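Long-range contacts in putative two-component sensor histidine kinase protein (Sinorhizobium meliloti, PDB 3HCY), which probably acts as a light-responsive histidine kinase that moves phosphate from ATP to a protein histidine, this chain being its GAF domain: residues 24-29 / 36-41; 64-69 / 94-99; 68-73 / 116-121; 88-93 / 109-114. One frame throughout, in Å; residues are numbered along the deposited sequence.

Contact 1: 24-29 / 36-41; sequences ASILLF and RFVAAR
Leu-27 and Phe-37 are cross-strand neighbours in the hairpin of strands 23-29 and 35-41, and their side chains run alongside each other in the same direction. With Leu-27 CG anti to the carbonyl carbon (chi1 -50°), methyl CD2 sits over the centre of the Phe-37 ring in a CH-pi contact, 3.4 Å from the centroid. Ser-25 CB meets the edge of the same ring, near its plane, 3.8 Å from Phe-37 CE1. Val-38, in the bulge, touches Ile-26 and Leu-28, which lie on the other face: its CG2 reaches Ile-26 CG2 at 3.9 Å, while CG1 lies against Leu-28 CB at the same distance.

The backbone sets this pattern. Ala-24 pairs with Arg-41 and Leu-28 with Arg-36 through two hydrogen bonds each, but opposite Ile-26 the register slips by one residue. Ile-26 N donates to Ala-39 O (2.9 Å) and Ile-26 O accepts from Val-38 N (3.0 Å), a classic beta bulge.

Further out, Tyr-47 and Gln-48 of helix 45-50 pack on Phe-37, and Tyr-8 of helix 5-19 on Leu-28 and Val-38. Ser-25 OG is hydrogen-bonded to Tyr-111 OH, Arg-41 forms salt bridges with Glu-9 and Asp-13, and Arg-36 one with Asp-30. Main-chain bonding thus alternates: Ala-24, Ile-26 and Leu-28 bond to strand 35-41, whereas Ser-25, Leu-27 and Phe-29 bond to strand 104-112.

Contact 2: 64-69 / 94-99; sequences PEPIFV and GFFPLV
Ile-67 and Phe-95 form the antiparallel pair by which strand 67-69, outermost in this chain, joins the central sheet of the GAF domain. Two backbone bonds hold it: Ile-67 N to Phe-95 O and Phe-95 N to Ile-67 O, both 3.0 Å long, the second almost straight at 177°. Phe-68 and Gly-94 follow as the non-hydrogen-bonded pair.

The two sheet faces are filled differently. On one, the edge of the Phe-95 ring is turned to strand 67-69: CD2 lies 3.9 Å from Ile-67 CB, and CE2 is 4.1 Å from Val-69 CG2. On the other face, Phe-68 CE1 touches Phe-96 CE1 at 3.7 Å, the side chains crossing at about a right angle and the ring planes inclined at 70°. Phe-96 CB points away, but with CG anti to the carbonyl carbon (chi1 -49°) the ring end returns to Phe-68. Gly-94, lacking a side chain, is flanked by these rings.

Ahead of the strand the chain continues through prolines. Pro-66 CB approaches Phe-96 CD1 obliquely, and Pro-64 CB meets Pro-97 CG at 3.9 Å. Trp-57 packs on Pro-64, Phe-95 and Pro-97, whereas Leu-127 and Ala-126 of helix 120-146 touch Pro-66 and Phe-96.

Beyond the two bonds of Ile-67, adhesion is mainly apolar: Pro-97 offers no N-H to Glu-65 O, which lies 3.7 Å from Pro-97 CG, and pyrrolidine and aromatic rings take over.

Contact 3: 68-73 / 116-121; sequences FVENVD and HRFADS
Glu-70 and His-116 bring the end of strand 67-69 against the loop leading to helix 120-146, without forming a sheet. A single backbone hydrogen bond spans the gap, His-116 N to Glu-70 O at 3.0 Å. Glu-70 CA and His-116 O add a CA-H...O contact.

Phe-118 is the central side chain. Over one face of its ring, offset toward the rim, lies Phe-68 CD1, 3.4 Å from Phe-118 CD2; the two ring planes are inclined at 49°. Phe-68 CB also sits over that face as a CH-pi partner. His-116 ND1 lies over the centre of the opposite face, 3.6 Å above the plane. At the ring edge is Glu-70 CG, 4.0 Å from Phe-118 CD1. Because the Glu-70 chain is extended beyond CG (chi2 177°), it runs along the ring edge in the opposite direction and carries OE2 to 3.8 Å from Arg-117 CA.

Ile-123 of helix 120-146 packs on both phenylalanines, and the His-116 ring is stacked on Tyr-112. Phe-118 therefore has Phe-68 on one face and the edge of the His-116 imidazole on the other; apolar and CH-pi contacts, with one main-chain bond, bind the loop to the strand end.

Contact 4: 88-93 / 109-114; sequences EGIAAL and MTYYDR
Leu-93 and Tyr-111 face one another as a non-hydrogen-bonded pair, and with Ile-90 they form the apolar centre. Leu-93 CD2 comes to the edge of the tyrosine ring, near its plane, 3.9 Å from Tyr-111 CE1. Ile-90 CD1 approaches the same side chain obliquely, 3.9 Å from Tyr-111 CD1. The Met-109 chain, bent at chi2 (-76°) and again at chi3, curls back so that CE lies 4.1 Å from Leu-93 CB. On the other face of the sheet Ala-92 CB packs against Tyr-112 CB at 3.8 Å.

The backbone around this centre is irregular. Tyr-112 O takes two donors, Ala-91 N and Ala-92 N, each at 2.9 Å; the Ala-91 bond is the straighter, with 156° at the hydrogen against 136°. Tyr-112 N returns a bond to Ala-92 O at 2.8 Å.

Outward lie the polar groups. Arg-23 makes salt bridges with both Asp-113 and Glu-88. Gly-89, with positive phi, closes helix 79-88 in a Schellman motif just before the chain enters the strand.

With Ala-91 and Ala-92 both opposite Tyr-112, the arrangement is a classic beta bulge, placed at the open end of the hairpin of strands 92-99 and 104-112 within the antiparallel GAF sheet.

Overall arrangement
Contacts 1, 2 and 4 are strand pairs of one five-stranded antiparallel sheet, ordered 35-41, 23-29, 104-112, 92-99, 67-69, and contact 3 borders it. Contact 1 forms one margin, contact 2 the other, their centres about 14 Å apart. Contact 4 pairs 92-99, shared with contact 2, with 104-112, the neighbour of strand 23-29. Probable backbone hydrogen bonds, Ser-25 O with Met-109 N and Val-69 N with Leu-93 O, link contact 4 to contacts 1 and 2. Contact 3, about 10 Å from contact 4 between centres, ties the 67-69 margin to the start of helix 120-146. Along the chain contact 1 closes first, contacts 2 and 4 interleave, and contact 3 encloses contact 4. Distant segments interlock in one GAF domain.

Contact 1: 24-29 / 36-41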
loop_
_atom_site.group_PDB
_atom_site.type_symbol
_atom_site.label_atom_id
_atom_site.label_comp_id
_atom_site.label_asym_id
_atom_site.label_seq_id
_atom_site.Cartn_x
_atom_site.Cartn_y
_atom_site.Cartn_z
ATOM N N ALA A 24 -5.584 -6.152 13.595
ATOM C CA ALA A 24 -4.889 -6.576 12.405
ATOM C C ALA A 24 -3.433 -7.117 12.723
ATOM O O ALA A 24 -2.850 -6.852 13.800
ATOM C CB ALA A 24 -4.862 -5.441 11.407
ATOM N N SER A 25 -2.856 -7.896 11.793
ATOM C CA SER A 25 -1.496 -8.410 11.989
ATOM C C SER A 25 -0.777 -8.694 10.680
ATOM O O SER A 25 -1.430 -8.831 9.630
ATOM C CB SER A 25 -1.587 -9.706 12.749
ATOM O OG SER A 25 -2.417 -10.633 12.036
ATOM N N ILE A 26 0.555 -8.814 10.747
ATOM C CA ILE A 26 1.349 -9.285 9.586
ATOM C C ILE A 26 2.178 -10.476 10.035
ATOM O O ILE A 26 2.782 -10.432 11.115
ATOM C CB ILE A 26 2.297 -8.183 8.986
ATOM C CG1 ILE A 26 1.484 -6.898 8.648
ATOM C CG2 ILE A 26 3.066 -8.743 7.771
ATOM C CD1 ILE A 26 2.209 -5.525 8.642
ATOM N N LEU A 27 2.202 -11.540 9.229
ATOM C CA LEU A 27 3.026 -12.689 9.551
ATOM C C LEU A 27 3.852 -13.047 8.312
ATOM O O LEU A 27 3.409 -12.923 7.165
ATOM C CB LEU A 27 2.174 -13.895 10.055
ATOM C CG LEU A 27 1.112 -13.727 11.179
ATOM C CD1 LEU A 27 -0.125 -12.878 10.720
ATOM C CD2 LEU A 27 0.602 -15.026 11.785
ATOM N N LEU A 28 5.047 -13.547 8.563
ATOM C CA LEU A 28 5.968 -13.923 7.492
ATOM C C LEU A 28 6.564 -15.320 7.757
ATOM O O LEU A 28 6.643 -15.760 8.899
ATOM C CB LEU A 28 7.097 -12.851 7.382
ATOM C CG LEU A 28 6.699 -11.496 6.758
ATOM C CD1 LEU A 28 7.893 -10.647 6.605
ATOM C CD2 LEU A 28 6.033 -11.701 5.419
ATOM N N PHE A 29 6.944 -16.036 6.709
ATOM C CA PHE A 29 7.628 -17.306 6.906
ATOM C C PHE A 29 8.973 -17.102 7.492
ATOM O O PHE A 29 9.593 -16.062 7.272
ATOM C CB PHE A 29 7.817 -18.078 5.621
ATOM C CG PHE A 29 6.593 -18.811 5.217
ATOM C CD1 PHE A 29 5.998 -19.703 6.102
ATOM C CD2 PHE A 29 6.010 -18.596 3.985
ATOM C CE1 PHE A 29 4.864 -20.354 5.763
ATOM C CE2 PHE A 29 4.897 -19.253 3.647
ATOM C CZ PHE A 29 4.309 -20.133 4.542
ATOM N N ARG A 36 5.092 -16.563 11.245
ATOM C CA ARG A 36 5.441 -15.825 12.454
ATOM C C ARG A 36 4.978 -14.370 12.409
ATOM O O ARG A 36 5.328 -13.633 11.484
ATOM C CB ARG A 36 6.960 -15.780 12.603
ATOM C CG ARG A 36 7.560 -17.107 12.802
ATOM C CD ARG A 36 8.659 -17.120 13.852
ATOM N NE ARG A 36 8.922 -18.509 14.281
ATOM C CZ ARG A 36 8.172 -19.191 15.139
ATOM N NH1 ARG A 36 7.121 -18.618 15.664
ATOM N NH2 ARG A 36 8.465 -20.442 15.483
ATOM N N PHE A 37 4.262 -13.938 13.434
ATOM C CA PHE A 37 3.959 -12.511 13.597
ATOM C C PHE A 37 5.236 -11.701 13.522
ATOM O O PHE A 37 6.220 -12.203 13.987
ATOM C CB PHE A 37 3.221 -12.266 14.911
ATOM C CG PHE A 37 1.874 -12.953 14.947
ATOM C CD1 PHE A 37 0.731 -12.285 14.512
ATOM C CD2 PHE A 37 1.770 -14.269 15.323
ATOM C CE1 PHE A 37 -0.511 -12.910 14.503
ATOM C CE2 PHE A 37 0.558 -14.912 15.315
ATOM C CZ PHE A 37 -0.604 -14.236 14.905
ATOM N N VAL A 38 5.207 -10.561 12.804
ATOM C CA VAL A 38 6.243 -9.543 12.749
ATOM C C VAL A 38 5.662 -8.181 13.157
ATOM O O VAL A 38 6.392 -7.201 13.391
ATOM C CB VAL A 38 6.819 -9.399 11.310
ATOM C CG1 VAL A 38 7.069 -10.799 10.641
ATOM C CG2 VAL A 38 5.914 -8.509 10.429
ATOM N N ALA A 39 4.333 -8.105 13.251
ATOM C CA ALA A 39 3.668 -6.870 13.698
ATOM C C ALA A 39 2.208 -7.112 13.939
ATOM O O ALA A 39 1.634 -8.026 13.309
ATOM C CB ALA A 39 3.843 -5.719 12.644
ATOM N N ALA A 40 1.594 -6.291 14.809
ATOM C CA ALA A 40 0.194 -6.525 15.184
ATOM C C ALA A 40 -0.431 -5.429 16.001
ATOM O O ALA A 40 0.252 -4.731 16.720
ATOM C CB ALA A 40 0.064 -7.874 15.924
ATOM N N ARG A 41 -1.744 -5.251 15.872
ATOM C CA ARG A 41 -2.532 -4.644 16.949
ATOM C C ARG A 41 -3.960 -5.088 16.953
ATOM O O ARG A 41 -4.422 -5.496 15.927
ATOM C CB ARG A 41 -2.531 -3.133 16.808
ATOM C CG ARG A 41 -2.628 -2.526 15.468
ATOM C CD ARG A 41 -1.688 -1.249 15.491
ATOM N NE ARG A 41 -1.845 -0.275 14.384
ATOM C CZ ARG A 41 -0.892 0.515 13.876
ATOM N NH1 ARG A 41 0.370 0.455 14.265
ATOM N NH2 ARG A 41 -1.214 1.333 12.898
#

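Contact 2: 64-69 / 94-99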
loop_
_atom_site.group_PDB
_atom_site.type_symbol
_atom_site.label_atom_id
_atom_site.label_comp_id
_atom_site.label_asym_id
_atom_site.label_seq_id
_atom_site.Cartn_x
_atom_site.Cartn_y
_atom_site.Cartn_z
ATOM N N PRO A 64 -2.251 -18.596 -4.481
ATOM C CA PRO A 64 -3.078 -18.323 -3.310
ATOM C C PRO A 64 -4.088 -17.206 -3.429
ATOM O O PRO A 64 -3.798 -16.143 -3.934
ATOM C CB PRO A 64 -2.046 -17.916 -2.281
ATOM C CG PRO A 64 -1.024 -17.184 -3.083
ATOM C CD PRO A 64 -1.059 -17.737 -4.490
ATOM N N GLU A 65 -5.266 -17.477 -2.899
ATOM C CA GLU A 65 -6.368 -16.535 -2.863
ATOM C C GLU A 65 -6.634 -16.083 -1.427
ATOM O O GLU A 65 -6.269 -16.754 -0.472
ATOM C CB GLU A 65 -7.661 -17.195 -3.370
ATOM C CG GLU A 65 -7.517 -18.074 -4.608
ATOM C CD GLU A 65 -7.241 -17.305 -5.903
ATOM O OE1 GLU A 65 -7.236 -16.051 -5.905
ATOM O OE2 GLU A 65 -7.051 -17.985 -6.941
ATOM N N PRO A 66 -7.342 -14.968 -1.278
ATOM C CA PRO A 66 -7.777 -14.601 0.041
ATOM C C PRO A 66 -8.761 -15.613 0.633
ATOM O O PRO A 66 -9.511 -16.261 -0.097
ATOM C CB PRO A 66 -8.458 -13.253 -0.201
ATOM C CG PRO A 66 -7.864 -12.748 -1.500
ATOM C CD PRO A 66 -7.773 -13.986 -2.289
ATOM N N ILE A 67 -8.737 -15.763 1.946
ATOM C CA ILE A 67 -9.644 -16.670 2.638
ATOM C C ILE A 67 -10.450 -15.830 3.620
ATOM O O ILE A 67 -9.886 -14.992 4.305
ATOM C CB ILE A 67 -8.876 -17.810 3.448
ATOM C CG1 ILE A 67 -7.906 -18.657 2.567
ATOM C CG2 ILE A 67 -9.856 -18.703 4.214
ATOM C CD1 ILE A 67 -8.240 -18.750 0.995
ATOM N N PHE A 68 -11.758 -16.047 3.703
ATOM C CA PHE A 68 -12.579 -15.274 4.635
ATOM C C PHE A 68 -13.258 -16.200 5.582
ATOM O O PHE A 68 -13.614 -17.286 5.189
ATOM C CB PHE A 68 -13.575 -14.427 3.864
ATOM C CG PHE A 68 -12.917 -13.595 2.865
ATOM C CD1 PHE A 68 -12.290 -12.448 3.229
ATOM C CD2 PHE A 68 -12.784 -14.012 1.583
ATOM C CE1 PHE A 68 -11.591 -11.664 2.280
ATOM C CE2 PHE A 68 -12.098 -13.252 0.640
ATOM C CZ PHE A 68 -11.498 -12.080 0.995
ATOM N N VAL A 69 -13.390 -15.776 6.832
ATOM C CA VAL A 69 -14.113 -16.501 7.872
ATOM C C VAL A 69 -15.059 -15.505 8.553
ATOM O O VAL A 69 -14.670 -14.661 9.363
ATOM C CB VAL A 69 -13.140 -17.082 8.905
ATOM C CG1 VAL A 69 -13.880 -17.573 10.161
ATOM C CG2 VAL A 69 -12.287 -18.162 8.285
ATOM N N GLY A 94 -9.884 -12.372 8.151
ATOM C CA GLY A 94 -9.545 -12.255 6.742
ATOM C C GLY A 94 -8.072 -12.521 6.570
ATOM O O GLY A 94 -7.242 -11.882 7.223
ATOM N N PHE A 95 -7.766 -13.466 5.695
ATOM C CA PHE A 95 -6.396 -13.792 5.355
ATOM C C PHE A 95 -6.051 -13.353 3.928
ATOM O O PHE A 95 -6.639 -13.823 2.985
ATOM C CB PHE A 95 -6.162 -15.298 5.380
ATOM C CG PHE A 95 -6.597 -15.999 6.636
ATOM C CD1 PHE A 95 -5.644 -16.531 7.505
ATOM C CD2 PHE A 95 -7.954 -16.239 6.894
ATOM C CE1 PHE A 95 -6.027 -17.230 8.627
ATOM C CE2 PHE A 95 -8.349 -16.942 8.027
ATOM C CZ PHE A 95 -7.390 -17.432 8.888
ATOM N N PHE A 96 -5.058 -12.495 3.792
ATOM C CA PHE A 96 -4.636 -12.002 2.514
ATOM C C PHE A 96 -3.169 -12.326 2.370
ATOM O O PHE A 96 -2.369 -11.848 3.151
ATOM C CB PHE A 96 -4.844 -10.505 2.433
ATOM C CG PHE A 96 -6.204 -10.078 2.868
ATOM C CD1 PHE A 96 -7.242 -10.016 1.959
ATOM C CD2 PHE A 96 -6.461 -9.794 4.213
ATOM C CE1 PHE A 96 -8.496 -9.654 2.372
ATOM C CE2 PHE A 96 -7.725 -9.423 4.641
ATOM C CZ PHE A 96 -8.740 -9.357 3.723
ATOM N N PRO A 97 -2.834 -13.174 1.396
ATOM C CA PRO A 97 -1.522 -13.665 1.123
ATOM C C PRO A 97 -0.543 -12.577 0.783
ATOM O O PRO A 97 -0.909 -11.669 0.090
ATOM C CB PRO A 97 -1.721 -14.523 -0.145
ATOM C CG PRO A 97 -3.139 -14.763 -0.302
ATOM C CD PRO A 97 -3.877 -13.944 0.682
ATOM N N LEU A 98 0.692 -12.688 1.245
ATOM C CA LEU A 98 1.757 -11.792 0.819
ATOM C C LEU A 98 2.675 -12.571 -0.068
ATOM O O LEU A 98 3.212 -13.598 0.341
ATOM C CB LEU A 98 2.565 -11.256 1.985
ATOM C CG LEU A 98 1.754 -10.314 2.846
ATOM C CD1 LEU A 98 2.630 -9.707 3.946
ATOM C CD2 LEU A 98 1.108 -9.260 1.951
ATOM N N VAL A 99 2.905 -12.043 -1.260
ATOM C CA VAL A 99 3.637 -12.719 -2.311
ATOM C C VAL A 99 4.724 -11.889 -2.974
ATOM O O VAL A 99 4.529 -10.731 -3.236
ATOM C CB VAL A 99 2.687 -13.033 -3.417
ATOM C CG1 VAL A 99 3.415 -13.553 -4.574
ATOM C CG2 VAL A 99 1.686 -13.997 -2.961
#

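Contact 3: 68-73 / 116-121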
loop_
_atom_site.group_PDB
_atom_site.type_symbol
_atom_site.label_atom_id
_atom_site.label_comp_id
_atom_site.label_asym_id
_atom_site.label_seq_id
_atom_site.Cartn_x
_atom_site.Cartn_y
_atom_site.Cartn_z
ATOM N N PHE A 68 -11.758 -16.047 3.703
ATOM C CA PHE A 68 -12.579 -15.274 4.635
ATOM C C PHE A 68 -13.258 -16.200 5.582
ATOM O O PHE A 68 -13.614 -17.286 5.189
ATOM C CB PHE A 68 -13.575 -14.427 3.864
ATOM C CG PHE A 68 -12.917 -13.595 2.865
ATOM C CD1 PHE A 68 -12.290 -12.448 3.229
ATOM C CD2 PHE A 68 -12.784 -14.012 1.583
ATOM C CE1 PHE A 68 -11.591 -11.664 2.280
ATOM C CE2 PHE A 68 -12.098 -13.252 0.640
ATOM C CZ PHE A 68 -11.498 -12.080 0.995
ATOM N N VAL A 69 -13.390 -15.776 6.832
ATOM C CA VAL A 69 -14.113 -16.501 7.872
ATOM C C VAL A 69 -15.059 -15.505 8.553
ATOM O O VAL A 69 -14.670 -14.661 9.363
ATOM C CB VAL A 69 -13.140 -17.082 8.905
ATOM C CG1 VAL A 69 -13.880 -17.573 10.161
ATOM C CG2 VAL A 69 -12.287 -18.162 8.285
ATOM N N GLU A 70 -16.323 -15.627 8.242
ATOM C CA GLU A 70 -17.301 -14.628 8.642
ATOM C C GLU A 70 -17.784 -14.821 10.055
ATOM O O GLU A 70 -18.104 -13.847 10.735
ATOM C CB GLU A 70 -18.484 -14.664 7.682
ATOM C CG GLU A 70 -18.065 -14.207 6.312
ATOM C CD GLU A 70 -19.170 -14.292 5.318
ATOM O OE1 GLU A 70 -20.236 -14.903 5.666
ATOM O OE2 GLU A 70 -18.957 -13.761 4.188
ATOM N N ASN A 71 -17.885 -16.087 10.459
ATOM C CA ASN A 71 -18.192 -16.462 11.831
ATOM C C ASN A 71 -17.327 -17.611 12.174
ATOM O O ASN A 71 -17.334 -18.610 11.449
ATOM C CB ASN A 71 -19.616 -16.905 11.953
ATOM C CG ASN A 71 -20.108 -16.833 13.349
ATOM O OD1 ASN A 71 -19.468 -17.339 14.282
ATOM N ND2 ASN A 71 -21.272 -16.207 13.523
ATOM N N VAL A 72 -16.592 -17.473 13.269
ATOM C CA VAL A 72 -15.656 -18.503 13.676
ATOM C C VAL A 72 -16.426 -19.760 13.951
ATOM O O VAL A 72 -15.952 -20.865 13.617
ATOM C CB VAL A 72 -14.918 -18.247 14.997
ATOM C CG1 VAL A 72 -13.617 -19.033 14.993
ATOM C CG2 VAL A 72 -14.654 -16.834 15.212
ATOM N N ASP A 73 -17.585 -19.599 14.589
ATOM C CA ASP A 73 -18.350 -20.737 15.031
ATOM C C ASP A 73 -18.738 -21.586 13.886
ATOM O O ASP A 73 -18.939 -22.765 14.043
ATOM C CB ASP A 73 -19.598 -20.295 15.757
ATOM C CG ASP A 73 -19.275 -19.624 17.087
ATOM O OD1 ASP A 73 -18.357 -20.142 17.783
ATOM O OD2 ASP A 73 -19.932 -18.588 17.423
ATOM N N HIS A 116 -18.758 -10.954 10.559
ATOM C CA HIS A 116 -18.521 -9.981 9.525
ATOM C C HIS A 116 -18.517 -10.590 8.096
ATOM O O HIS A 116 -17.716 -11.469 7.781
ATOM C CB HIS A 116 -17.195 -9.271 9.849
ATOM C CG HIS A 116 -16.831 -8.204 8.882
ATOM N ND1 HIS A 116 -16.191 -8.480 7.691
ATOM C CD2 HIS A 116 -16.996 -6.867 8.924
ATOM C CE1 HIS A 116 -15.977 -7.352 7.039
ATOM N NE2 HIS A 116 -16.460 -6.359 7.764
ATOM N N ARG A 117 -19.441 -10.128 7.259
ATOM C CA ARG A 117 -19.417 -10.332 5.791
ATOM C C ARG A 117 -18.449 -9.393 5.036
ATOM O O ARG A 117 -18.381 -8.195 5.278
ATOM C CB ARG A 117 -20.824 -10.125 5.245
ATOM C CG ARG A 117 -21.242 -8.627 5.278
ATOM C CD ARG A 117 -20.653 -7.745 6.524
ATOM N NE ARG A 117 -21.234 -8.091 7.847
ATOM C CZ ARG A 117 -20.892 -7.557 9.033
ATOM N NH1 ARG A 117 -19.926 -6.640 9.153
ATOM N NH2 ARG A 117 -21.523 -7.977 10.130
ATOM N N PHE A 118 -17.727 -9.929 4.086
ATOM C CA PHE A 118 -16.682 -9.128 3.502
ATOM C C PHE A 118 -17.155 -8.466 2.216
ATOM O O PHE A 118 -17.360 -9.126 1.209
ATOM C CB PHE A 118 -15.406 -9.950 3.305
ATOM C CG PHE A 118 -14.779 -10.415 4.607
ATOM C CD1 PHE A 118 -15.404 -11.384 5.402
ATOM C CD2 PHE A 118 -13.579 -9.876 5.056
ATOM C CE1 PHE A 118 -14.810 -11.811 6.595
ATOM C CE2 PHE A 118 -12.992 -10.305 6.251
ATOM C CZ PHE A 118 -13.579 -11.257 7.007
ATOM N N ALA A 119 -17.317 -7.144 2.274
ATOM C CA ALA A 119 -17.704 -6.328 1.132
ATOM C C ALA A 119 -16.598 -6.310 0.094
ATOM O O ALA A 119 -15.413 -6.226 0.431
ATOM C CB ALA A 119 -18.005 -4.946 1.597
ATOM N N ASP A 120 -16.988 -6.388 -1.174
ATOM C CA ASP A 120 -16.031 -6.433 -2.292
ATOM C C ASP A 120 -15.042 -5.308 -2.255
ATOM O O ASP A 120 -13.819 -5.516 -2.310
ATOM C CB ASP A 120 -16.783 -6.361 -3.575
ATOM C CG ASP A 120 -17.514 -7.602 -3.818
ATOM O OD1 ASP A 120 -17.154 -8.549 -3.109
ATOM O OD2 ASP A 120 -18.482 -7.621 -4.626
ATOM N N SER A 121 -15.593 -4.110 -2.143
ATOM C CA SER A 121 -14.809 -2.925 -1.948
ATOM C C SER A 121 -13.653 -3.144 -0.930
ATOM O O SER A 121 -12.514 -2.826 -1.283
ATOM C CB SER A 121 -15.757 -1.780 -1.562
ATOM O OG SER A 121 -15.115 -0.760 -0.813
#

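Contact 4: 88-93 / 109-114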
loop_
_atom_site.group_PDB
_atom_site.type_symbol
_atom_site.label_atom_id
_atom_site.label_comp_id
_atom_site.label_asym_id
_atom_site.label_seq_id
_atom_site.Cartn_x
_atom_site.Cartn_y
_atom_site.Cartn_z
ATOM N N GLU A 88 -9.417 -15.374 22.450
ATOM C CA GLU A 88 -8.814 -14.061 22.182
ATOM C C GLU A 88 -9.874 -13.002 22.028
ATOM O O GLU A 88 -9.602 -11.813 22.161
ATOM C CB GLU A 88 -7.942 -14.107 20.912
ATOM C CG GLU A 88 -7.240 -12.780 20.479
ATOM C CD GLU A 88 -6.253 -12.241 21.488
ATOM O OE1 GLU A 88 -5.748 -13.052 22.263
ATOM O OE2 GLU A 88 -5.995 -11.011 21.521
ATOM N N GLY A 89 -11.103 -13.422 21.767
ATOM C CA GLY A 89 -12.196 -12.481 21.609
ATOM C C GLY A 89 -12.554 -12.164 20.168
ATOM O O GLY A 89 -13.307 -11.223 19.959
ATOM N N ILE A 90 -12.044 -12.948 19.198
ATOM C CA ILE A 90 -12.239 -12.716 17.744
ATOM C C ILE A 90 -13.376 -13.598 17.172
ATOM O O ILE A 90 -13.464 -14.787 17.519
ATOM C CB ILE A 90 -10.944 -13.079 16.967
ATOM C CG1 ILE A 90 -9.834 -12.091 17.302
ATOM C CG2 ILE A 90 -11.183 -13.248 15.432
ATOM C CD1 ILE A 90 -8.433 -12.745 17.297
ATOM N N ALA A 91 -14.213 -13.027 16.290
ATOM C CA ALA A 91 -15.377 -13.694 15.678
ATOM C C ALA A 91 -15.204 -13.895 14.143
ATOM O O ALA A 91 -15.860 -14.740 13.521
ATOM C CB ALA A 91 -16.650 -12.845 15.954
ATOM N N ALA A 92 -14.369 -13.079 13.513
ATOM C CA ALA A 92 -14.288 -13.101 12.088
ATOM C C ALA A 92 -12.870 -12.741 11.688
ATOM O O ALA A 92 -12.189 -11.997 12.393
ATOM C CB ALA A 92 -15.298 -12.145 11.499
ATOM N N LEU A 93 -12.401 -13.321 10.585
ATOM C CA LEU A 93 -11.055 -13.035 10.125
ATOM C C LEU A 93 -10.874 -13.136 8.601
ATOM O O LEU A 93 -11.574 -13.873 7.874
ATOM C CB LEU A 93 -10.019 -13.930 10.823
ATOM C CG LEU A 93 -10.274 -14.849 12.039
ATOM C CD1 LEU A 93 -11.330 -15.940 11.751
ATOM C CD2 LEU A 93 -8.941 -15.483 12.470
ATOM N N MET A 109 -3.609 -10.111 8.196
ATOM C CA MET A 109 -4.864 -10.595 8.730
ATOM C C MET A 109 -5.630 -9.378 9.206
ATOM O O MET A 109 -5.051 -8.446 9.819
ATOM C CB MET A 109 -4.674 -11.576 9.939
ATOM C CG MET A 109 -3.732 -12.800 9.782
ATOM S SD MET A 109 -4.483 -14.057 8.828
ATOM C CE MET A 109 -6.131 -14.006 9.501
ATOM N N THR A 110 -6.929 -9.409 8.932
ATOM C CA THR A 110 -7.854 -8.496 9.559
ATOM C C THR A 110 -8.711 -9.359 10.455
ATOM O O THR A 110 -9.077 -10.448 10.076
ATOM C CB THR A 110 -8.748 -7.876 8.536
ATOM O OG1 THR A 110 -9.280 -8.943 7.741
ATOM C CG2 THR A 110 -7.977 -6.904 7.671
ATOM N N TYR A 111 -9.005 -8.863 11.640
ATOM C CA TYR A 111 -9.784 -9.575 12.640
ATOM C C TYR A 111 -10.988 -8.695 12.974
ATOM O O TYR A 111 -10.885 -7.455 12.962
ATOM C CB TYR A 111 -8.956 -9.790 13.903
ATOM C CG TYR A 111 -7.664 -10.533 13.692
ATOM C CD1 TYR A 111 -7.643 -11.915 13.568
ATOM C CD2 TYR A 111 -6.437 -9.867 13.648
ATOM C CE1 TYR A 111 -6.436 -12.624 13.389
ATOM C CE2 TYR A 111 -5.223 -10.580 13.469
ATOM C CZ TYR A 111 -5.248 -11.942 13.350
ATOM O OH TYR A 111 -4.107 -12.651 13.153
ATOM N N TYR A 112 -12.119 -9.325 13.247
ATOM C CA TYR A 112 -13.308 -8.612 13.688
ATOM C C TYR A 112 -13.862 -9.313 14.915
ATOM O O TYR A 112 -14.041 -10.545 14.896
ATOM C CB TYR A 112 -14.370 -8.606 12.603
ATOM C CG TYR A 112 -13.967 -7.837 11.369
ATOM C CD1 TYR A 112 -14.420 -6.542 11.152
ATOM C CD2 TYR A 112 -13.143 -8.419 10.406
ATOM C CE1 TYR A 112 -14.090 -5.858 10.019
ATOM C CE2 TYR A 112 -12.782 -7.722 9.276
ATOM C CZ TYR A 112 -13.261 -6.445 9.082
ATOM O OH TYR A 112 -12.882 -5.747 7.939
ATOM N N ASP A 113 -14.119 -8.538 15.970
ATOM C CA ASP A 113 -14.595 -9.070 17.245
ATOM C C ASP A 113 -16.072 -9.607 17.194
ATOM O O ASP A 113 -16.534 -10.267 18.114
ATOM C CB ASP A 113 -14.511 -7.969 18.310
ATOM C CG ASP A 113 -13.111 -7.507 18.581
ATOM O OD1 ASP A 113 -12.210 -8.343 18.384
ATOM O OD2 ASP A 113 -12.942 -6.323 19.010
ATOM N N ARG A 114 -16.828 -9.272 16.161
ATOM C CA ARG A 114 -18.165 -9.867 15.953
ATOM C C ARG A 114 -18.206 -10.292 14.489
ATOM O O ARG A 114 -17.375 -9.864 13.676
ATOM C CB ARG A 114 -19.334 -8.928 16.317
ATOM C CG ARG A 114 -19.438 -7.708 15.414
ATOM C CD ARG A 114 -20.541 -6.679 15.799
ATOM N NE ARG A 114 -20.673 -5.517 14.897
ATOM C CZ ARG A 114 -19.927 -4.398 14.939
ATOM N NH1 ARG A 114 -18.920 -4.251 15.825
ATOM N NH2 ARG A 114 -20.171 -3.404 14.074
#